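Local atomic coordinates of rutinosidase (PDB entry 6I1A), a protein that hydrolyses glycosidic bonds as a secreted fungal rutinosidase of glycosyl hydrolase family 5, and probably acts on beta-1,3-glucans of the cell wall. Residues N23-G28 against G86-L91. Numbering follows the deposited sequence. Where two conformers were deposited one is given.
With EDO (1,2-ethanediol), chain L.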
loop_
_atom_site.group_PDB
_atom_site.type_symbol
_atom_site.label_atom_id
_atom_site.label_comp_id
_atom_site.label_asym_id
_atom_site.label_seq_id
_atom_site.Cartn_x
_atom_site.Cartn_y
_atom_site.Cartn_z
ATOM N N ASN A 23 22.403 9.949 -11.525
ATOM C CA ASN A 23 22.060 8.510 -11.569
ATOM C C ASN A 23 23.270 7.767 -11.026
ATOM O O ASN A 23 24.415 7.972 -11.476
ATOM C CB ASN A 23 21.691 8.040 -12.983
ATOM C CG ASN A 23 20.412 8.702 -13.497
ATOM O OD1 ASN A 23 19.623 9.214 -12.727
ATOM N ND2 ASN A 23 20.226 8.666 -14.813
ATOM N N GLY A 24 23.002 6.925 -10.058
ATOM C CA GLY A 24 24.027 6.215 -9.313
ATOM C C GLY A 24 23.819 4.728 -9.239
ATOM O O GLY A 24 22.898 4.120 -9.815
ATOM N N VAL A 25 24.690 4.113 -8.469
ATOM C CA VAL A 25 24.587 2.707 -8.087
ATOM C C VAL A 25 24.986 2.523 -6.618
ATOM O O VAL A 25 25.867 3.248 -6.107
ATOM C CB VAL A 25 25.439 1.862 -9.066
ATOM C CG1 VAL A 25 26.929 2.019 -8.849
ATOM C CG2 VAL A 25 25.023 0.416 -9.029
ATOM N N ASN A 26 24.425 1.486 -6.028
ATOM C CA ASN A 26 24.909 0.969 -4.741
ATOM C C ASN A 26 26.068 0.036 -4.967
ATOM O O ASN A 26 26.079 -0.732 -5.938
ATOM C CB ASN A 26 23.840 0.193 -4.004
ATOM C CG ASN A 26 22.792 1.122 -3.414
ATOM O OD1 ASN A 26 22.988 1.574 -2.268
ATOM N ND2 ASN A 26 21.752 1.475 -4.177
ATOM N N LEU A 27 27.063 0.120 -4.087
ATOM C CA LEU A 27 28.130 -0.894 -4.005
ATOM C C LEU A 27 27.742 -1.843 -2.875
ATOM O O LEU A 27 28.490 -1.986 -1.862
ATOM C CB LEU A 27 29.493 -0.226 -3.840
ATOM C CG LEU A 27 29.929 0.778 -4.871
ATOM C CD1 LEU A 27 31.325 1.297 -4.593
ATOM C CD2 LEU A 27 29.850 0.231 -6.297
ATOM N N GLY A 28 26.590 -2.485 -2.965
ATOM C CA GLY A 28 26.120 -3.396 -1.946
ATOM C C GLY A 28 26.817 -4.733 -1.976
ATOM O O GLY A 28 27.439 -5.102 -2.969
ATOM N N GLY A 86 28.983 3.642 -18.160
ATOM C CA GLY A 86 27.506 3.582 -18.259
ATOM C C GLY A 86 26.818 4.861 -17.807
ATOM O O GLY A 86 25.569 4.851 -17.758
ATOM N N GLY A 87 27.514 5.946 -17.447
ATOM C CA GLY A 87 26.947 7.243 -17.064
ATOM C C GLY A 87 26.730 7.405 -15.528
ATOM O O GLY A 87 26.026 8.357 -15.158
ATOM N N ILE A 88 27.274 6.509 -14.736
ATOM C CA ILE A 88 27.120 6.628 -13.260
ATOM C C ILE A 88 27.910 7.844 -12.774
ATOM O O ILE A 88 29.121 7.992 -13.104
ATOM C CB ILE A 88 27.553 5.343 -12.564
ATOM C CG1 ILE A 88 26.619 4.187 -12.939
ATOM C CG2 ILE A 88 27.693 5.457 -11.055
ATOM C CD1 ILE A 88 25.156 4.437 -12.556
ATOM N N THR A 89 27.271 8.639 -11.911
ATOM C CA THR A 89 27.921 9.810 -11.291
ATOM C C THR A 89 27.754 9.842 -9.763
ATOM O O THR A 89 28.284 10.775 -9.128
ATOM C CB THR A 89 27.367 11.116 -11.819
ATOM O OG1 THR A 89 25.984 11.218 -11.549
ATOM C CG2 THR A 89 27.608 11.272 -13.305
ATOM N N VAL A 90 27.111 8.844 -9.153
ATOM C CA VAL A 90 26.931 8.766 -7.681
ATOM C C VAL A 90 27.185 7.345 -7.237
ATOM O O VAL A 90 26.686 6.399 -7.917
ATOM C CB VAL A 90 25.503 9.166 -7.301
ATOM C CG1 VAL A 90 25.266 9.016 -5.811
ATOM C CG2 VAL A 90 25.209 10.575 -7.759
ATOM N N LEU A 91 27.907 7.159 -6.149
ATOM C CA LEU A 91 28.105 5.852 -5.527
ATOM C C LEU A 91 27.495 5.882 -4.150
ATOM O O LEU A 91 27.914 6.720 -3.333
ATOM C CB LEU A 91 29.578 5.454 -5.440
ATOM C CG LEU A 91 30.360 5.416 -6.760
ATOM C CD1 LEU A 91 31.840 5.204 -6.531
ATOM C CD2 LEU A 91 29.798 4.373 -7.691
HETATM C C1 EDO L . 23.337 5.755 -15.805
HETATM O O1 EDO L . 23.726 4.447 -15.855
HETATM C C2 EDO L . 22.477 6.181 -16.915
HETATM O O2 EDO L . 21.995 7.516 -16.639
HETATM O O HOH W 1 24.350 10.549 -13.653
#
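Ile88 carries CG1 anti to its carbonyl carbon (chi1 -65°), and from there its CD1 comes 3.6 Å from Gly24 O; Leu91, with CG placed likewise (chi1 -57°), runs side by side with Val25. The latter pair belongs to neighbouring parallel strands, 22-26 and 90-95, of the TIM barrel of this family 5 glycosidase, joined through a beta-alpha-beta crossover that includes helix 77-85. Val25 has two conformers; in one, its CG1 lies 3.9 Å from Leu91 CD2 and the side chain crosses Ile88 at about a right angle, details that hold for that copy alone. Two backbone bonds span the segments, in a parallel register pairing Val25 with Leu91: Val25 N donates to Val90 O at 3.1 Å, and one residue before Val90, Thr89 N reaches Asn23 O almost straight, with an N-H...O angle of 172°. Arg92 continues the backbone pairing with Val25. Leu83 of helix 77-85 touches Val25, Leu27 and Ile88, evidence that this apolar face is the one packed against the outer helices. Gly87, with positive phi, ends that helix in a Schellman motif. A water then links the segments, accepting from Asn23 N, donating to Gly87 O, and lying 2.7 Å from Thr89 OG1. A 1,2-ethanediol, probably from the crystallisation liquor, donates a hydrogen bond from O1 to Gly86 O and takes a nearly straight bond from Asn23 ND2 at its O2, 2.8 Å away.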